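Glucuronan lyase A (Trichoderma reesei, PDB 2ZZJ) is a fungal endo-beta-1,4-glucuronan lyase that probably cleaves beta-1,4-linked glucuronic acid chains by elimination, and carries a bound calcium ion on its beta-jelly-roll fold. Local coordinates at residues H53-H58 with G198-S203; Q91-R96 with Q194-L199; T165-I170 with E179-A184. All coordinates share one frame; numbering follows the deposited sequence.

Contact 1: residues H53-H58 with G198-S203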
ATOM      1  N   HIS A  53      -9.360  -7.879  -2.461  1.00 17.07           N
ATOM      2  CA  HIS A  53      -8.683  -6.647  -2.910  1.00 17.06           C
ATOM      3  C   HIS A  53      -9.693  -5.669  -3.472  1.00 16.15           C
ATOM      4  O   HIS A  53     -10.461  -6.006  -4.383  1.00 16.66           O
ATOM      5  CB  HIS A  53      -7.744  -6.935  -4.080  1.00 17.33           C
ATOM      6  CG  HIS A  53      -6.584  -7.809  -3.768  1.00 16.77           C
ATOM      7  ND1 HIS A  53      -6.641  -9.184  -3.875  1.00 17.62           N
ATOM      8  CD2 HIS A  53      -5.302  -7.507  -3.460  1.00 17.17           C
ATOM      9  CE1 HIS A  53      -5.453  -9.689  -3.621  1.00 18.04           C
ATOM     10  NE2 HIS A  53      -4.620  -8.695  -3.369  1.00 19.48           N
ATOM     11  N   SER A  54      -9.677  -4.439  -2.975  1.00 14.49           N
ATOM     12  CA  SER A  54     -10.361  -3.328  -3.667  1.00 14.72           C
ATOM     13  C   SER A  54      -9.289  -2.247  -3.877  1.00 15.16           C
ATOM     14  O   SER A  54      -8.994  -1.488  -2.958  1.00 13.90           O
ATOM     15  CB  SER A  54     -11.527  -2.784  -2.852  1.00 15.78           C
ATOM     16  OG  SER A  54     -12.637  -3.658  -2.856  1.00 14.13           O
ATOM     17  N   GLU A  55      -8.683  -2.203  -5.065  1.00 13.96           N
ATOM     18  CA  GLU A  55      -7.453  -1.427  -5.290  1.00 14.20           C
ATOM     19  C   GLU A  55      -7.481  -0.722  -6.655  1.00 14.62           C
ATOM     20  O   GLU A  55      -8.251  -1.117  -7.561  1.00 13.07           O
ATOM     21  CB  GLU A  55      -6.206  -2.349  -5.269  1.00 13.29           C
ATOM     22  CG  GLU A  55      -5.820  -2.913  -3.877  1.00 14.09           C
ATOM     23  CD  GLU A  55      -4.718  -3.956  -3.947  1.00 16.14           C
ATOM     24  OE1 GLU A  55      -4.693  -4.755  -4.931  1.00 16.56           O
ATOM     25  OE2 GLU A  55      -3.863  -3.979  -3.029  1.00 15.25           O
ATOM     26  N   VAL A  56      -6.668   0.326  -6.773  1.00 13.27           N
ATOM     27  CA  VAL A  56      -6.375   0.924  -8.067  1.00 13.06           C
ATOM     28  C   VAL A  56      -4.883   0.829  -8.284  1.00 14.21           C
ATOM     29  O   VAL A  56      -4.105   0.936  -7.327  1.00 13.87           O
ATOM     30  CB  VAL A  56      -6.861   2.360  -8.173  1.00 11.27           C
ATOM     31  CG1 VAL A  56      -8.401   2.372  -8.171  1.00 12.91           C
ATOM     32  CG2 VAL A  56      -6.287   3.236  -6.974  1.00 11.56           C
ATOM     33  N   ASP A  57      -4.474   0.566  -9.539  1.00 14.76           N
ATOM     34  CA  ASP A  57      -3.073   0.212  -9.817  1.00 15.88           C
ATOM     35  C   ASP A  57      -2.425   1.306 -10.640  1.00 15.73           C
ATOM     36  O   ASP A  57      -3.020   1.792 -11.628  1.00 14.99           O
ATOM     37  CB  ASP A  57      -2.922  -1.076 -10.653  1.00 17.99           C
ATOM     38  CG  ASP A  57      -3.446  -2.330  -9.966  1.00 21.55           C
ATOM     39  OD1 ASP A  57      -3.884  -2.251  -8.800  1.00 19.33           O
ATOM     40  OD2 ASP A  57      -3.464  -3.405 -10.663  1.00 22.98           O
ATOM     41  N   HIS A  58      -1.219   1.683 -10.234  1.00 14.89           N
ATOM     42  CA  HIS A  58      -0.331   2.492 -11.061  1.00 15.58           C
ATOM     43  C   HIS A  58       0.811   1.568 -11.434  1.00 15.94           C
ATOM     44  O   HIS A  58       1.650   1.267 -10.607  1.00 15.30           O
ATOM     45  CB  HIS A  58       0.215   3.690 -10.286  1.00 14.19           C
ATOM     46  CG  HIS A  58       1.258   4.468 -11.027  1.00 15.44           C
ATOM     47  ND1 HIS A  58       0.971   5.189 -12.172  1.00 17.37           N
ATOM     48  CD2 HIS A  58       2.573   4.666 -10.778  1.00 15.23           C
ATOM     49  CE1 HIS A  58       2.070   5.787 -12.602  1.00 16.70           C
ATOM     50  NE2 HIS A  58       3.057   5.480 -11.783  1.00 16.76           N
ATOM     51  N   GLY A 198      -5.291   0.930  -1.944  1.00 11.56           N
ATOM     52  CA  GLY A 198      -6.630   0.402  -1.778  1.00 11.24           C
ATOM     53  C   GLY A 198      -6.757  -0.578  -0.634  1.00 11.92           C
ATOM     54  O   GLY A 198      -5.752  -1.037  -0.073  1.00 12.62           O
ATOM     55  N   LEU A 199      -8.010  -0.894  -0.321  1.00 12.20           N
ATOM     56  CA  LEU A 199      -8.311  -1.763   0.826  1.00 12.98           C
ATOM     57  C   LEU A 199      -8.139  -3.203   0.376  1.00 13.81           C
ATOM     58  O   LEU A 199      -8.876  -3.683  -0.513  1.00 15.00           O
ATOM     59  CB  LEU A 199      -9.748  -1.511   1.298  1.00 12.26           C
ATOM     60  CG  LEU A 199     -10.243  -2.466   2.413  1.00 13.26           C
ATOM     61  CD1 LEU A 199      -9.330  -2.418   3.689  1.00 14.10           C
ATOM     62  CD2 LEU A 199     -11.649  -2.078   2.743  1.00 13.78           C
ATOM     63  N   TYR A 200      -7.186  -3.881   0.997  1.00 14.21           N
ATOM     64  CA  TYR A 200      -6.921  -5.295   0.745  1.00 14.41           C
ATOM     65  C   TYR A 200      -7.019  -6.054   2.057  1.00 14.33           C
ATOM     66  O   TYR A 200      -6.135  -5.974   2.921  1.00 14.06           O
ATOM     67  CB  TYR A 200      -5.561  -5.460   0.047  1.00 15.21           C
ATOM     68  CG  TYR A 200      -5.022  -6.883  -0.015  1.00 17.10           C
ATOM     69  CD1 TYR A 200      -5.885  -7.965  -0.203  1.00 20.28           C
ATOM     70  CD2 TYR A 200      -3.651  -7.133   0.024  1.00 17.68           C
ATOM     71  CE1 TYR A 200      -5.393  -9.276  -0.293  1.00 21.13           C
ATOM     72  CE2 TYR A 200      -3.141  -8.447  -0.041  1.00 19.67           C
ATOM     73  CZ  TYR A 200      -4.031  -9.499  -0.223  1.00 20.45           C
ATOM     74  OH  TYR A 200      -3.570 -10.794  -0.296  1.00 19.28           O
ATOM     75  N   ALA A 201      -8.137  -6.732   2.246  1.00 14.61           N
ATOM     76  CA  ALA A 201      -8.418  -7.329   3.547  1.00 15.05           C
ATOM     77  C   ALA A 201      -7.754  -8.676   3.576  1.00 16.48           C
ATOM     78  O   ALA A 201      -8.407  -9.707   3.402  1.00 18.00           O
ATOM     79  CB  ALA A 201      -9.934  -7.413   3.772  1.00 15.17           C
ATOM     80  N   ASN A 202      -6.436  -8.671   3.738  1.00 17.01           N
ATOM     81  CA  ASN A 202      -5.654  -9.890   3.520  1.00 17.95           C
ATOM     82  C   ASN A 202      -5.792 -10.965   4.624  1.00 18.96           C
ATOM     83  O   ASN A 202      -5.778 -12.180   4.358  1.00 19.36           O
ATOM     84  CB  ASN A 202      -4.181  -9.581   3.199  1.00 17.72           C
ATOM     85  CG  ASN A 202      -3.496  -8.692   4.226  1.00 18.14           C
ATOM     86  OD1 ASN A 202      -4.120  -7.931   4.944  1.00 18.50           O
ATOM     87  ND2 ASN A 202      -2.178  -8.736   4.231  1.00 20.86           N
ATOM     88  N   SER A 203      -5.935 -10.516   5.863  1.00 18.88           N
ATOM     89  CA  SER A 203      -6.069 -11.454   6.982  1.00 18.86           C
ATOM     90  C   SER A 203      -7.353 -12.272   6.921  1.00 20.19           C
ATOM     91  O   SER A 203      -7.386 -13.399   7.469  1.00 21.20           O
ATOM     92  CB  SER A 203      -5.972 -10.725   8.320  1.00 18.62           C
ATOM     93  OG  SER A 203      -4.630 -10.362   8.595  1.00 17.70           O
TER
HETATM   94  O   HOH W   1      -3.570  -2.652  -0.645  1.00 15.40           O

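Contact 2: residues Q91-R96 with Q194-L199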
ATOM      1  N   GLN A  91       0.338  -1.144  -1.497  1.00 12.33           N
ATOM      2  CA  GLN A  91       1.408  -2.138  -1.664  1.00 13.14           C
ATOM      3  C   GLN A  91       2.114  -1.968  -2.969  1.00 12.90           C
ATOM      4  O   GLN A  91       1.491  -1.501  -3.949  1.00 13.54           O
ATOM      5  CB  GLN A  91       0.857  -3.562  -1.579  1.00 12.03           C
ATOM      6  CG  GLN A  91      -0.267  -3.915  -2.538  1.00 14.03           C
ATOM      7  CD  GLN A  91      -0.522  -5.436  -2.606  1.00 14.97           C
ATOM      8  OE1 GLN A  91       0.370  -6.232  -2.315  1.00 18.74           O
ATOM      9  NE2 GLN A  91      -1.735  -5.826  -2.973  1.00 16.71           N
ATOM     10  N   PHE A  92       3.388  -2.353  -2.965  1.00 12.95           N
ATOM     11  CA  PHE A  92       4.165  -2.533  -4.196  1.00 15.05           C
ATOM     12  C   PHE A  92       4.210  -4.001  -4.501  1.00 16.53           C
ATOM     13  O   PHE A  92       4.447  -4.836  -3.588  1.00 17.32           O
ATOM     14  CB  PHE A  92       5.570  -2.009  -4.001  1.00 14.39           C
ATOM     15  CG  PHE A  92       5.633  -0.510  -3.847  1.00 14.88           C
ATOM     16  CD1 PHE A  92       5.753   0.305  -4.990  1.00 14.63           C
ATOM     17  CD2 PHE A  92       5.573   0.084  -2.593  1.00 14.23           C
ATOM     18  CE1 PHE A  92       5.838   1.694  -4.870  1.00 15.99           C
ATOM     19  CE2 PHE A  92       5.638   1.485  -2.473  1.00 16.57           C
ATOM     20  CZ  PHE A  92       5.762   2.277  -3.626  1.00 14.82           C
ATOM     21  N   ILE A  93       3.993  -4.328  -5.769  1.00 17.85           N
ATOM     22  CA  ILE A  93       3.882  -5.725  -6.168  1.00 18.57           C
ATOM     23  C   ILE A  93       4.257  -5.925  -7.638  1.00 20.02           C
ATOM     24  O   ILE A  93       3.812  -5.170  -8.536  1.00 19.47           O
ATOM     25  CB  ILE A  93       2.461  -6.285  -5.818  1.00 18.28           C
ATOM     26  CG1 ILE A  93       2.339  -7.798  -6.128  1.00 17.07           C
ATOM     27  CG2 ILE A  93       1.338  -5.443  -6.489  1.00 19.38           C
ATOM     28  CD1 ILE A  93       0.999  -8.353  -5.724  1.00 18.84           C
ATOM     29  N   ALA A  94       5.070  -6.963  -7.877  1.00 21.04           N
ATOM     30  CA  ALA A  94       5.495  -7.332  -9.231  1.00 22.95           C
ATOM     31  C   ALA A  94       5.070  -8.757  -9.549  1.00 24.32           C
ATOM     32  O   ALA A  94       5.097  -9.624  -8.674  1.00 25.20           O
ATOM     33  CB  ALA A  94       6.978  -7.247  -9.351  1.00 22.60           C
ATOM     34  N   ASN A  95       4.703  -8.985 -10.799  1.00 25.21           N
ATOM     35  CA  ASN A  95       4.578 -10.331 -11.322  1.00 27.51           C
ATOM     36  C   ASN A  95       5.919 -10.704 -11.931  1.00 28.44           C
ATOM     37  O   ASN A  95       6.463  -9.976 -12.785  1.00 27.70           O
ATOM     38  CB  ASN A  95       3.462 -10.418 -12.357  1.00 27.71           C
ATOM     39  CG  ASN A  95       3.206 -11.849 -12.821  1.00 29.27           C
ATOM     40  OD1 ASN A  95       3.435 -12.807 -12.083  1.00 32.42           O
ATOM     41  ND2 ASN A  95       2.718 -11.989 -14.033  1.00 30.33           N
ATOM     42  N   ARG A  96       6.466 -11.815 -11.447  1.00 29.45           N
ATOM     43  CA  ARG A  96       7.799 -12.237 -11.784  1.00 30.17           C
ATOM     44  C   ARG A  96       7.731 -13.665 -12.351  1.00 31.25           C
ATOM     45  O   ARG A  96       8.283 -14.593 -11.734  1.00 30.57           O
ATOM     46  CB  ARG A  96       8.651 -12.212 -10.524  1.00 30.48           C
ATOM     47  CG  ARG A  96       8.890 -10.831  -9.988  1.00 29.58           C
ATOM     48  CD  ARG A  96       9.458 -10.860  -8.614  1.00 28.43           C
ATOM     49  NE  ARG A  96      10.881 -11.187  -8.560  1.00 29.06           N
ATOM     50  CZ  ARG A  96      11.375 -12.249  -7.920  1.00 29.52           C
ATOM     51  NH1 ARG A  96      10.552 -13.084  -7.287  1.00 27.18           N
ATOM     52  NH2 ARG A  96      12.696 -12.458  -7.888  1.00 26.49           N
ATOM     53  N   GLN A 194       4.407  -2.655  -9.462  1.00 18.71           N
ATOM     54  CA  GLN A 194       3.267  -1.746  -9.483  1.00 18.86           C
ATOM     55  C   GLN A 194       3.178  -1.053  -8.130  1.00 17.96           C
ATOM     56  O   GLN A 194       3.654  -1.579  -7.129  1.00 17.44           O
ATOM     57  CB  GLN A 194       1.968  -2.507  -9.691  1.00 18.52           C
ATOM     58  CG  GLN A 194       1.961  -3.492 -10.846  1.00 22.11           C
ATOM     59  CD  GLN A 194       0.681  -4.238 -10.896  1.00 26.83           C
ATOM     60  OE1 GLN A 194      -0.007  -4.387  -9.883  1.00 29.03           O
ATOM     61  NE2 GLN A 194       0.331  -4.736 -12.083  1.00 31.36           N
ATOM     62  N   PHE A 195       2.576   0.135  -8.117  1.00 17.11           N
ATOM     63  CA  PHE A 195       2.236   0.806  -6.864  1.00 16.00           C
ATOM     64  C   PHE A 195       0.720   0.776  -6.822  1.00 15.22           C
ATOM     65  O   PHE A 195       0.048   1.333  -7.710  1.00 15.65           O
ATOM     66  CB  PHE A 195       2.759   2.234  -6.886  1.00 15.87           C
ATOM     67  CG  PHE A 195       2.342   3.051  -5.694  1.00 15.47           C
ATOM     68  CD1 PHE A 195       2.372   2.504  -4.404  1.00 16.03           C
ATOM     69  CD2 PHE A 195       1.900   4.370  -5.872  1.00 16.06           C
ATOM     70  CE1 PHE A 195       1.995   3.268  -3.270  1.00 16.13           C
ATOM     71  CE2 PHE A 195       1.508   5.161  -4.733  1.00 13.94           C
ATOM     72  CZ  PHE A 195       1.554   4.606  -3.456  1.00 15.03           C
ATOM     73  N   ARG A 196       0.172   0.089  -5.823  1.00 13.56           N
ATOM     74  CA  ARG A 196      -1.269   0.013  -5.668  1.00 13.10           C
ATOM     75  C   ARG A 196      -1.707   0.725  -4.394  1.00 13.29           C
ATOM     76  O   ARG A 196      -1.025   0.628  -3.339  1.00 11.81           O
ATOM     77  CB  ARG A 196      -1.727  -1.432  -5.557  1.00 13.73           C
ATOM     78  CG  ARG A 196      -1.309  -2.305  -6.731  1.00 14.88           C
ATOM     79  CD  ARG A 196      -1.977  -3.622  -6.552  1.00 19.00           C
ATOM     80  NE  ARG A 196      -1.610  -4.550  -7.615  1.00 18.38           N
ATOM     81  CZ  ARG A 196      -1.932  -5.839  -7.592  1.00 24.17           C
ATOM     82  NH1 ARG A 196      -2.633  -6.347  -6.563  1.00 22.34           N
ATOM     83  NH2 ARG A 196      -1.536  -6.618  -8.591  1.00 23.21           N
ATOM     84  N   VAL A 197      -2.838   1.425  -4.481  1.00 13.00           N
ATOM     85  CA  VAL A 197      -3.480   1.892  -3.246  1.00 12.84           C
ATOM     86  C   VAL A 197      -4.883   1.299  -3.152  1.00 12.92           C
ATOM     87  O   VAL A 197      -5.599   1.165  -4.167  1.00 12.64           O
ATOM     88  CB  VAL A 197      -3.455   3.459  -3.032  1.00 14.41           C
ATOM     89  CG1 VAL A 197      -2.013   4.017  -3.039  1.00 16.09           C
ATOM     90  CG2 VAL A 197      -4.384   4.192  -4.021  1.00 14.73           C
ATOM     91  N   GLY A 198      -5.291   0.930  -1.944  1.00 11.56           N
ATOM     92  CA  GLY A 198      -6.630   0.402  -1.778  1.00 11.24           C
ATOM     93  C   GLY A 198      -6.757  -0.578  -0.634  1.00 11.92           C
ATOM     94  O   GLY A 198      -5.752  -1.037  -0.073  1.00 12.62           O
ATOM     95  N   LEU A 199      -8.010  -0.894  -0.321  1.00 12.20           N
ATOM     96  CA  LEU A 199      -8.311  -1.763   0.826  1.00 12.98           C
ATOM     97  C   LEU A 199      -8.139  -3.203   0.376  1.00 13.81           C
ATOM     98  O   LEU A 199      -8.876  -3.683  -0.513  1.00 15.00           O
ATOM     99  CB  LEU A 199      -9.748  -1.511   1.298  1.00 12.26           C
ATOM    100  CG  LEU A 199     -10.243  -2.466   2.413  1.00 13.26           C
ATOM    101  CD1 LEU A 199      -9.330  -2.418   3.689  1.00 14.10           C
ATOM    102  CD2 LEU A 199     -11.649  -2.078   2.743  1.00 13.78           C
TER

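Contact 3: residues T165-I170 with E179-A184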
ATOM      1  N   THR A 165      22.785  -0.334   0.247  1.00 36.33           N
ATOM      2  CA  THR A 165      22.846   1.104  -0.133  1.00 34.95           C
ATOM      3  C   THR A 165      21.455   1.810  -0.263  1.00 33.46           C
ATOM      4  O   THR A 165      21.389   2.998  -0.607  1.00 31.70           O
ATOM      5  CB  THR A 165      23.590   1.325  -1.456  1.00 34.93           C
ATOM      6  OG1 THR A 165      22.841   0.740  -2.525  1.00 36.78           O
ATOM      7  CG2 THR A 165      25.016   0.727  -1.412  1.00 35.93           C
ATOM      8  N   GLY A 166      20.382   1.062  -0.001  1.00 31.71           N
ATOM      9  CA  GLY A 166      19.021   1.610  -0.005  1.00 28.89           C
ATOM     10  C   GLY A 166      18.703   2.376   1.262  1.00 27.74           C
ATOM     11  O   GLY A 166      19.479   2.405   2.222  1.00 26.68           O
ATOM     12  N   TYR A 167      17.554   3.045   1.265  1.00 25.52           N
ATOM     13  CA  TYR A 167      17.058   3.630   2.485  1.00 24.15           C
ATOM     14  C   TYR A 167      15.534   3.669   2.419  1.00 22.43           C
ATOM     15  O   TYR A 167      14.959   3.511   1.340  1.00 21.57           O
ATOM     16  CB  TYR A 167      17.648   5.018   2.774  1.00 25.00           C
ATOM     17  CG  TYR A 167      17.639   6.020   1.650  1.00 27.31           C
ATOM     18  CD1 TYR A 167      16.467   6.702   1.282  1.00 26.70           C
ATOM     19  CD2 TYR A 167      18.831   6.357   1.005  1.00 30.36           C
ATOM     20  CE1 TYR A 167      16.484   7.645   0.268  1.00 29.12           C
ATOM     21  CE2 TYR A 167      18.862   7.304  -0.007  1.00 30.98           C
ATOM     22  CZ  TYR A 167      17.687   7.949  -0.369  1.00 29.91           C
ATOM     23  OH  TYR A 167      17.738   8.879  -1.381  1.00 30.31           O
ATOM     24  N   PHE A 168      14.907   3.891   3.568  1.00 21.75           N
ATOM     25  CA  PHE A 168      13.474   3.639   3.724  1.00 20.06           C
ATOM     26  C   PHE A 168      12.973   4.613   4.778  1.00 20.13           C
ATOM     27  O   PHE A 168      13.270   4.497   5.964  1.00 19.83           O
ATOM     28  CB  PHE A 168      13.288   2.166   4.106  1.00 20.90           C
ATOM     29  CG  PHE A 168      11.843   1.711   4.248  1.00 18.87           C
ATOM     30  CD1 PHE A 168      11.111   1.316   3.132  1.00 21.12           C
ATOM     31  CD2 PHE A 168      11.271   1.588   5.501  1.00 19.84           C
ATOM     32  CE1 PHE A 168       9.789   0.848   3.255  1.00 19.21           C
ATOM     33  CE2 PHE A 168       9.949   1.115   5.633  1.00 20.95           C
ATOM     34  CZ  PHE A 168       9.213   0.771   4.503  1.00 19.84           C
ATOM     35  N   LYS A 169      12.266   5.643   4.312  1.00 19.06           N
ATOM     36  CA  LYS A 169      11.862   6.758   5.153  1.00 18.39           C
ATOM     37  C   LYS A 169      10.365   6.974   4.985  1.00 17.51           C
ATOM     38  O   LYS A 169       9.870   6.885   3.870  1.00 16.90           O
ATOM     39  CB  LYS A 169      12.622   8.024   4.729  1.00 17.04           C
ATOM     40  CG  LYS A 169      14.142   7.826   4.786  1.00 18.79           C
ATOM     41  CD  LYS A 169      14.940   8.964   4.141  1.00 21.59           C
ATOM     42  CE  LYS A 169      14.770  10.270   4.890  1.00 24.41           C
ATOM     43  NZ  LYS A 169      15.662  11.351   4.280  1.00 26.91           N
ATOM     44  N   ILE A 170       9.670   7.244   6.093  1.00 16.16           N
ATOM     45  CA  ILE A 170       8.206   7.413   6.092  1.00 16.04           C
ATOM     46  C   ILE A 170       7.809   8.602   6.975  1.00 16.42           C
ATOM     47  O   ILE A 170       8.314   8.756   8.100  1.00 14.94           O
ATOM     48  CB  ILE A 170       7.496   6.148   6.633  1.00 16.56           C
ATOM     49  CG1 ILE A 170       7.884   4.900   5.825  1.00 16.02           C
ATOM     50  CG2 ILE A 170       5.938   6.347   6.672  1.00 16.53           C
ATOM     51  CD1 ILE A 170       7.234   3.572   6.290  1.00 17.53           C
ATOM     52  N   GLU A 179      12.965   6.422   9.775  1.00 22.10           N
ATOM     53  CA  GLU A 179      13.986   6.489   8.752  1.00 23.76           C
ATOM     54  C   GLU A 179      15.076   5.500   9.073  1.00 24.62           C
ATOM     55  O   GLU A 179      15.437   5.302  10.246  1.00 25.48           O
ATOM     56  CB  GLU A 179      14.497   7.922   8.547  1.00 24.45           C
ATOM     57  CG  GLU A 179      15.850   8.253   9.144  1.00 27.19           C
ATOM     58  CD  GLU A 179      16.000   9.719   9.465  1.00 30.92           C
ATOM     59  OE1 GLU A 179      15.940  10.045  10.667  1.00 32.03           O
ATOM     60  OE2 GLU A 179      16.132  10.536   8.532  1.00 32.01           O
ATOM     61  N   GLU A 180      15.536   4.825   8.047  1.00 25.28           N
ATOM     62  CA  GLU A 180      16.687   3.962   8.193  1.00 26.83           C
ATOM     63  C   GLU A 180      17.486   3.970   6.900  1.00 27.93           C
ATOM     64  O   GLU A 180      16.931   4.141   5.808  1.00 26.96           O
ATOM     65  CB  GLU A 180      16.279   2.556   8.644  1.00 27.36           C
ATOM     66  CG  GLU A 180      15.530   1.747   7.631  1.00 26.14           C
ATOM     67  CD  GLU A 180      15.040   0.438   8.228  1.00 26.96           C
ATOM     68  OE1 GLU A 180      15.854  -0.498   8.338  1.00 27.76           O
ATOM     69  OE2 GLU A 180      13.850   0.337   8.593  1.00 24.27           O
ATOM     70  N   TYR A 181      18.811   3.826   7.041  1.00 29.16           N
ATOM     71  CA  TYR A 181      19.756   3.986   5.931  1.00 30.49           C
ATOM     72  C   TYR A 181      20.612   2.744   5.704  1.00 31.04           C
ATOM     73  O   TYR A 181      20.666   1.853   6.555  1.00 31.58           O
ATOM     74  CB  TYR A 181      20.652   5.194   6.192  1.00 30.71           C
ATOM     75  CG  TYR A 181      19.869   6.473   6.181  1.00 31.98           C
ATOM     76  CD1 TYR A 181      19.645   7.171   4.985  1.00 31.88           C
ATOM     77  CD2 TYR A 181      19.286   6.952   7.353  1.00 31.87           C
ATOM     78  CE1 TYR A 181      18.886   8.350   4.976  1.00 31.80           C
ATOM     79  CE2 TYR A 181      18.532   8.106   7.350  1.00 33.26           C
ATOM     80  CZ  TYR A 181      18.330   8.798   6.159  1.00 32.54           C
ATOM     81  OH  TYR A 181      17.573   9.954   6.184  1.00 34.11           O
ATOM     82  N   ASN A 182      21.272   2.694   4.556  1.00 32.31           N
ATOM     83  CA  ASN A 182      22.190   1.593   4.259  1.00 33.81           C
ATOM     84  C   ASN A 182      21.532   0.237   4.511  1.00 33.66           C
ATOM     85  O   ASN A 182      22.061  -0.610   5.262  1.00 34.03           O
ATOM     86  CB  ASN A 182      23.487   1.730   5.088  1.00 34.21           C
ATOM     87  CG  ASN A 182      24.152   3.089   4.912  1.00 35.80           C
ATOM     88  OD1 ASN A 182      24.367   3.549   3.790  1.00 37.60           O
ATOM     89  ND2 ASN A 182      24.467   3.743   6.024  1.00 39.16           N
ATOM     90  N   VAL A 183      20.361   0.056   3.902  1.00 33.11           N
ATOM     91  CA  VAL A 183      19.619  -1.205   3.962  1.00 31.50           C
ATOM     92  C   VAL A 183      19.229  -1.605   2.561  1.00 31.22           C
ATOM     93  O   VAL A 183      19.098  -0.741   1.673  1.00 31.33           O
ATOM     94  CB  VAL A 183      18.331  -1.116   4.838  1.00 31.66           C
ATOM     95  CG1 VAL A 183      18.659  -1.167   6.300  1.00 31.38           C
ATOM     96  CG2 VAL A 183      17.495   0.140   4.496  1.00 30.62           C
ATOM     97  N   ALA A 184      19.058  -2.912   2.348  1.00 30.10           N
ATOM     98  CA  ALA A 184      18.531  -3.432   1.097  1.00 29.15           C
ATOM     99  C   ALA A 184      16.993  -3.387   1.152  1.00 29.07           C
ATOM    100  O   ALA A 184      16.377  -4.013   2.027  1.00 29.71           O
ATOM    101  CB  ALA A 184      18.991  -4.867   0.877  1.00 29.34           C
TER
HETATM  102  O   HOH W   2      21.533   4.521   2.135  1.00 41.51           O

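Contact 1: residues H53-H58 with G198-S203
The rings of H53 and Y200 lie almost flat on each other in an offset stack, planes 9° and centroids 3.7 Å apart. H53 NE2 sits over the centre of the tyrosine ring, 3.2 Å from Y200 CE1, and N202 CB sits near the rim of the opposite face; at the edge of the imidazole, in its plane, stands E55 OE2. The two residues are a non-hydrogen-bonded pair with side chains on one face, and the torsions bring the rings alongside: H53 CG anti to its carbonyl carbon (chi1 -65°), Y200 CG anti to its backbone N (chi1 168°). E19 takes H53 ND1. Beneath the stack the chains pair antiparallel within one sheet of the jelly roll, where the chain turns at G198. S54 N gives L199 O a 2.7 Å bond; the return bond from L199 N to S54 O is weak and bent. With a leucine in place of Y200, H53 would probably lose its flat partner, leaving mainly the E19 bond to hold the imidazole. At G198 a side chain would run into S54 O and E55 CA. One water links the strands, donating to E55 OE2 (2.7 Å), which Q91 also bonds, and to G198 O.

Contact 2: residues Q91-R96 with Q194-L199
Q194 OE1 is gripped by two nitrogens of R196, whose guanidinium lies against I93 CG2 of the partner strand: NE at 2.8 Å and NH2 at 3.0 Å. The arginine, two residues along from Q194, meets it side-on, with the oxygen close to the guanidinium plane, and the NE bond runs nearly along the C=O axis. This pinning fixes the rotation of the guanidinium and presents one of its faces to the other strand, where I93 CG2 rests on it, 3.3 Å from R196 NE. The methyl reaches that face because I93 CG1 is anti to the backbone N (chi1 -176°), leaving the CG2 branch between N and the carbonyl carbon. Q91 runs alongside R196 in the same direction, its amide turned steeply from the guanidinium plane. Their polar ends do not bond each other; both go to E55, R196 NH1 to one carboxylate oxygen and Q91 NE2 to the other, so a single glutamate ties the two strands together.

On the other face of the sheet F92 and F195 form an offset stack, planes 22° apart, with F195 CD1 over one face of F92 and 3.5 Å from F92 CZ. Y70 and W160 meet F92 edge-to-face, closing an aromatic cluster.

The backbones join through two hydrogen-bonded pairs, Q91 with R196 and I93 with Q194. The shortest of these four bonds, Q194 N to I93 O at 2.7 Å, reaches its acceptor from above the carbonyl plane. Between the pairs, F92 CA makes a CH...O contact with Q194 O. The strand directions make an angle of 138°, a strongly twisted antiparallel pairing in a jelly-roll sheet, with aromatics turned to the interior between the sheets and a polar network on the other face.

Contact 3: residues T165-I170 with E179-A184
Backbone bonds carry much of this pairing: F168 N to E180 O (3.0 Å) and E180 N to F168 O (3.1 Å) make a reciprocal couple, and V183 N reaches G166 O in a straight bond, though from above the carbonyl plane. E179 CA adds a CH...O contact to F168 O.

Polar side-chain contacts gather on the face of K169, E179 and Y181. Y181 OH donates to E179 OE2 at 2.8 Å, meeting the anti side of the carboxylate, and it is also the acceptor of a weak bond from K169 NZ. A bend at chi3 (65°) turns the lysine's CE and NZ in toward the phenol oxygen, with K169 CE 3.1 Å from Y181 OH. The ammonium also bonds Q157 on the next strand, and K176 makes a salt bridge to the same oxygen of E179.

Apolar contact is lighter: Y167 CB lies 3.7 Å from Y181 CD1, and the two rings meet obliquely, planes 49° apart. Y167 OH goes instead to E67. On the opposite face E180 CG brushes F168 CB.

Together these strands make an antiparallel beta hairpin at the margin of a jelly-roll sheet, with strand 152-160 flanking the other side of 166-172.

Contacts 1 and 2 lie in the same sheet, their centres 8 Å apart, and share G198 and L199, where the chain turns from strand 192-197 into strand 199-200. Strand 53-63 pairs with both of those strands, while strand 86-95 borders 192-197 on its other side. Contact 3 belongs to the other sheet, about 25 Å from contact 1 and 20 Å from contact 2, centre to centre. Along the chain, 53-58 and 91-96 come first, the hairpin of contact 3 follows, and 194-203 then returns to meet both early strands. Contacts 1 and 2 are thus buried, long-range pairings within one sheet, whereas contact 3 is a local, surface-facing hairpin.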